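Side-chain contacts in amino Transferase (Eubacterium rectale, PDB 3ELE), which is a class I and II aminotransferase that probably transfers amino groups between amino acids and keto acids with bound pyridoxal-5'-phosphate: residues V286-S290 and L291-M295; A308-E311 and N312-L316. All blocks are in the same frame, centred on the assembly; numbering follows the deposited sequence.

Contact 1. Residues V286-S290 and L291-M295; sequences VCAPS and LFQKM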
loop_
_atom_site.group_PDB
_atom_site.type_symbol
_atom_site.label_atom_id
_atom_site.label_comp_id
_atom_site.label_asym_id
_atom_site.label_seq_id
_atom_site.Cartn_x
_atom_site.Cartn_y
_atom_site.Cartn_z
ATOM N N VAL A 286 0.529 -0.412 6.535
ATOM C CA VAL A 286 1.020 -0.770 7.883
ATOM C C VAL A 286 2.484 -0.327 8.008
ATOM O O VAL A 286 2.868 0.278 9.016
ATOM C CB VAL A 286 0.797 -2.243 8.190
ATOM C CG1 VAL A 286 1.394 -2.631 9.542
ATOM C CG2 VAL A 286 -0.688 -2.542 8.141
ATOM N N CYS A 287 3.286 -0.644 6.998
ATOM C CA CYS A 287 4.653 -0.140 6.884
ATOM C C CYS A 287 5.210 -0.450 5.495
ATOM O O CYS A 287 4.699 -1.350 4.828
ATOM C CB CYS A 287 5.580 -0.765 7.935
ATOM S SG CYS A 287 5.892 -2.549 7.813
ATOM N N ALA A 288 6.259 0.275 5.086
ATOM C CA ALA A 288 6.954 0.001 3.826
ATOM C C ALA A 288 7.637 -1.346 3.965
ATOM O O ALA A 288 7.938 -1.747 5.101
ATOM C CB ALA A 288 7.982 1.081 3.513
ATOM N N PRO A 289 7.887 -2.060 2.835
ATOM C CA PRO A 289 8.518 -3.368 2.955
ATOM C C PRO A 289 9.867 -3.329 3.709
ATOM O O PRO A 289 10.809 -2.626 3.309
ATOM C CB PRO A 289 8.663 -3.825 1.507
ATOM C CG PRO A 289 7.604 -3.101 0.785
ATOM C CD PRO A 289 7.606 -1.755 1.417
ATOM N N SER A 290 9.909 -4.087 4.797
ATOM C CA SER A 290 11.025 -4.106 5.743
ATOM C C SER A 290 12.383 -4.427 5.092
ATOM O O SER A 290 13.372 -3.767 5.388
ATOM C CB SER A 290 10.708 -5.085 6.876
ATOM O OG SER A 290 11.655 -4.993 7.917
ATOM N N LEU A 291 12.408 -5.415 4.194
ATOM C CA LEU A 291 13.647 -5.811 3.478
ATOM C C LEU A 291 14.224 -4.607 2.726
ATOM O O LEU A 291 15.432 -4.336 2.810
ATOM C CB LEU A 291 13.387 -6.986 2.508
ATOM C CG LEU A 291 14.481 -7.375 1.508
ATOM C CD1 LEU A 291 15.708 -7.751 2.277
ATOM C CD2 LEU A 291 14.034 -8.509 0.594
ATOM N N PHE A 292 13.335 -3.875 2.040
ATOM C CA PHE A 292 13.717 -2.691 1.245
ATOM C C PHE A 292 14.071 -1.478 2.104
ATOM O O PHE A 292 14.985 -0.750 1.744
ATOM C CB PHE A 292 12.701 -2.404 0.136
ATOM C CG PHE A 292 12.529 -3.569 -0.807
ATOM C CD1 PHE A 292 13.592 -4.002 -1.598
ATOM C CD2 PHE A 292 11.342 -4.271 -0.883
ATOM C CE1 PHE A 292 13.446 -5.112 -2.441
ATOM C CE2 PHE A 292 11.191 -5.373 -1.732
ATOM C CZ PHE A 292 12.233 -5.792 -2.492
ATOM N N GLN A 293 13.397 -1.278 3.238
ATOM C CA GLN A 293 13.795 -0.215 4.183
ATOM C C GLN A 293 15.228 -0.408 4.663
ATOM O O GLN A 293 16.010 0.538 4.658
ATOM C CB GLN A 293 12.896 -0.153 5.419
ATOM C CG GLN A 293 11.462 0.294 5.164
ATOM C CD GLN A 293 10.741 0.648 6.455
ATOM O OE1 GLN A 293 11.268 1.409 7.263
ATOM N NE2 GLN A 293 9.522 0.122 6.644
ATOM N N LYS A 294 15.560 -1.643 5.059
ATOM C CA LYS A 294 16.895 -1.979 5.554
ATOM C C LYS A 294 17.947 -1.875 4.442
ATOM O O LYS A 294 19.056 -1.402 4.688
ATOM C CB LYS A 294 16.899 -3.331 6.290
ATOM C CG LYS A 294 15.923 -3.316 7.506
ATOM C CD LYS A 294 15.983 -4.565 8.343
ATOM C CE LYS A 294 14.686 -4.838 9.102
ATOM N NZ LYS A 294 14.075 -3.675 9.812
HETATM N N MSE A 295 17.569 -2.270 3.223
HETATM C CA MSE A 295 18.456 -2.186 2.047
HETATM C C MSE A 295 18.795 -0.729 1.675
HETATM O O MSE A 295 19.944 -0.432 1.319
HETATM C CB MSE A 295 17.830 -2.947 0.852
HETATM C CG MSE A 295 18.545 -2.834 -0.505
HETATM SE SE MSE A 295 18.135 -1.234 -1.550
HETATM C CE MSE A 295 16.258 -1.472 -1.814
#
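Gln293 reaches back over the start of its own helix to Ala288, a buried local contact at the N-terminal end of helix 290-296, with Pro289 at the N-cap position. Its amide NE2 donates to Ala288 O at 2.9 Å (N-H...O angle 161°). Ala288 O lies in the plane of the Gln293 amide, whereas NE2 stands above the Ala288 carbonyl plane. With CG anti to the carbonyl carbon (chi1 -68°), the extended chain passes Ala288 CB, 3.9 Å from Gln293 CG. The first helical hydrogen bonds run from Gln293 N to Pro289 O (2.9 Å) and from Lys294 N to Ser290 O (3.1 Å). Pro289 CB meets the edge of the Phe292 ring, 3.6 Å from CD2. A leucine in place of Gln293 would probably leave Ala288 O without this donor and break the ties to Thr73 OG1 and to the backbone N of Asp78. Lys294 CE lies 3.3 Å from Ser290 OG; NZ pairs with Asp78, and the hydroxyl bonds to Leu69 O. At this subunit interface the Cys287 side chain is about 8 Å from a bound pyridoxal-5'-phosphate; helices 51-63 and 66-70 pack against Leu291, strand 102-105 touches Ala288 and Gln293, and Leu291 meets Phe292 of the second subunit.

Contact 2. Residues A308-E311 and N312-L316; sequences AYKE and NRDLL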
loop_
_atom_site.group_PDB
_atom_site.type_symbol
_atom_site.label_atom_id
_atom_site.label_comp_id
_atom_site.label_asym_id
_atom_site.label_seq_id
_atom_site.Cartn_x
_atom_site.Cartn_y
_atom_site.Cartn_z
ATOM N N ALA A 308 22.921 5.853 -19.895
ATOM C CA ALA A 308 22.229 5.013 -20.885
ATOM C C ALA A 308 20.965 5.731 -21.391
ATOM O O ALA A 308 20.648 5.670 -22.581
ATOM C CB ALA A 308 21.856 3.660 -20.301
ATOM N N TYR A 309 20.253 6.405 -20.481
ATOM C CA TYR A 309 19.072 7.178 -20.849
ATOM C C TYR A 309 19.413 8.452 -21.641
ATOM O O TYR A 309 18.641 8.849 -22.541
ATOM C CB TYR A 309 18.256 7.583 -19.606
ATOM C CG TYR A 309 17.569 6.468 -18.818
ATOM C CD1 TYR A 309 16.829 5.470 -19.462
ATOM C CD2 TYR A 309 17.548 6.492 -17.411
ATOM C CE1 TYR A 309 16.146 4.484 -18.739
ATOM C CE2 TYR A 309 16.840 5.513 -16.666
ATOM C CZ TYR A 309 16.146 4.511 -17.338
ATOM O OH TYR A 309 15.458 3.544 -16.636
ATOM N N LYS A 310 20.511 9.117 -21.262
ATOM C CA LYS A 310 20.987 10.345 -21.947
ATOM C C LYS A 310 21.335 10.018 -23.391
ATOM O O LYS A 310 20.961 10.764 -24.285
ATOM C CB LYS A 310 22.225 10.947 -21.279
ATOM C CG LYS A 310 22.701 12.318 -21.848
ATOM C CD LYS A 310 24.196 12.481 -21.619
ATOM C CE LYS A 310 24.710 13.863 -21.992
ATOM N NZ LYS A 310 24.483 14.286 -23.428
ATOM N N GLU A 311 22.069 8.926 -23.597
ATOM C CA GLU A 311 22.447 8.466 -24.949
ATOM C C GLU A 311 21.218 8.231 -25.831
ATOM O O GLU A 311 21.218 8.635 -26.989
ATOM C CB GLU A 311 23.347 7.229 -24.895
ATOM C CG GLU A 311 24.768 7.545 -24.452
ATOM C CD GLU A 311 25.732 6.355 -24.536
ATOM O OE1 GLU A 311 25.282 5.196 -24.746
ATOM O OE2 GLU A 311 26.962 6.592 -24.400
ATOM N N ASN A 312 20.174 7.618 -25.263
ATOM C CA ASN A 312 18.890 7.431 -25.972
ATOM C C ASN A 312 18.210 8.766 -26.302
ATOM O O ASN A 312 17.708 8.915 -27.410
ATOM C CB ASN A 312 17.914 6.510 -25.202
ATOM C CG ASN A 312 18.292 5.016 -25.288
ATOM O OD1 ASN A 312 19.292 4.628 -25.892
ATOM N ND2 ASN A 312 17.478 4.181 -24.660
ATOM N N ARG A 313 18.219 9.718 -25.354
ATOM C CA ARG A 313 17.652 11.064 -25.571
ATOM C C ARG A 313 18.298 11.723 -26.775
ATOM O O ARG A 313 17.603 12.157 -27.674
ATOM C CB ARG A 313 17.855 11.996 -24.362
ATOM C CG ARG A 313 17.150 13.375 -24.496
ATOM C CD ARG A 313 17.721 14.435 -23.542
ATOM N NE ARG A 313 19.159 14.618 -23.735
ATOM C CZ ARG A 313 19.928 15.510 -23.105
ATOM N NH1 ARG A 313 19.426 16.373 -22.242
ATOM N NH2 ARG A 313 21.229 15.560 -23.367
ATOM N N ASP A 314 19.628 11.776 -26.769
ATOM C CA ASP A 314 20.415 12.411 -27.833
ATOM C C ASP A 314 20.220 11.752 -29.201
ATOM O O ASP A 314 20.112 12.431 -30.215
ATOM C CB ASP A 314 21.912 12.413 -27.460
ATOM C CG ASP A 314 22.216 13.247 -26.226
ATOM O OD1 ASP A 314 21.364 14.042 -25.837
ATOM O OD2 ASP A 314 23.317 13.135 -25.652
ATOM N N LEU A 315 20.145 10.427 -29.208
ATOM C CA LEU A 315 19.943 9.668 -30.444
ATOM C C LEU A 315 18.546 9.995 -31.021
ATOM O O LEU A 315 18.437 10.400 -32.165
ATOM C CB LEU A 315 20.109 8.172 -30.165
ATOM C CG LEU A 315 20.237 7.185 -31.319
ATOM C CD1 LEU A 315 21.554 7.435 -32.097
ATOM C CD2 LEU A 315 20.250 5.761 -30.745
ATOM N N LEU A 316 17.506 9.896 -30.196
ATOM C CA LEU A 316 16.124 10.198 -30.623
ATOM C C LEU A 316 15.941 11.668 -31.037
ATOM O O LEU A 316 15.303 11.960 -32.058
ATOM C CB LEU A 316 15.123 9.838 -29.502
ATOM C CG LEU A 316 13.628 9.815 -29.813
ATOM C CD1 LEU A 316 13.341 8.737 -30.883
ATOM C CD2 LEU A 316 12.839 9.559 -28.548
HETATM O O HOH W 1 21.457 4.015 -24.382
#
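Lys310, Arg313 and Asp314 form a salt-bridge network along one side of helix 306-323. Lys310 NZ donates to Asp314 OD2 at 2.8 Å, on the syn lone pair; CG trans to the backbone N (chi1 -174°) and a bend at chi4 carry the amine one helical turn onward to the carboxylate. Arg313 grips the other oxygen side-on, with NE at 3.1 Å and NH2 at 2.9 Å from Asp314 OD1, so the carboxylate is held through both oxygens. Lys310 NZ lies 3.5 Å from Arg313 NH2, a closeness probably offset by the shared Asp314 and by Asp226, which is salt-bridged to Arg313 but only in a long, weak ion pair with Lys310. The helix lies beside the antiparallel sheet containing strand 335-339 and beside helix 379-396, consistent with the C-terminal small domain of class I and II aminotransferases. Its regular backbone bonds include Asp314 N to Lys310 O at 3.0 Å, while Asn312 N to Ala308 O is weak. One water donates to Ala308 O at 2.6 Å and to Asn312 OD1 at 2.7 Å; Asn312 ND2 bonds to Tyr375 O. Around the network, Asn312 and Leu315 lie against helix 379-396, and Arg313 and Leu316 touch Met336.

Following the chain from the N terminus, contact 1 comes first, at the turn from the loop after helix 269-282 into helix 290-296, and contact 2 lies one helix later, within helix 306-323. Each is continuous in sequence, so neither closes a long loop; they run in series, neither nesting nor crossing. Their centres are 33 Å apart and their nearest atoms about 16 Å, without touching. Contact 1 joins the helix start to helices 51-63 and 66-70, to strand 102-105 of the seven-stranded mixed sheet and to the second subunit. Contact 2 belongs instead with strand 335-339 of the four-stranded antiparallel sheet and helix 379-396, within a single chain.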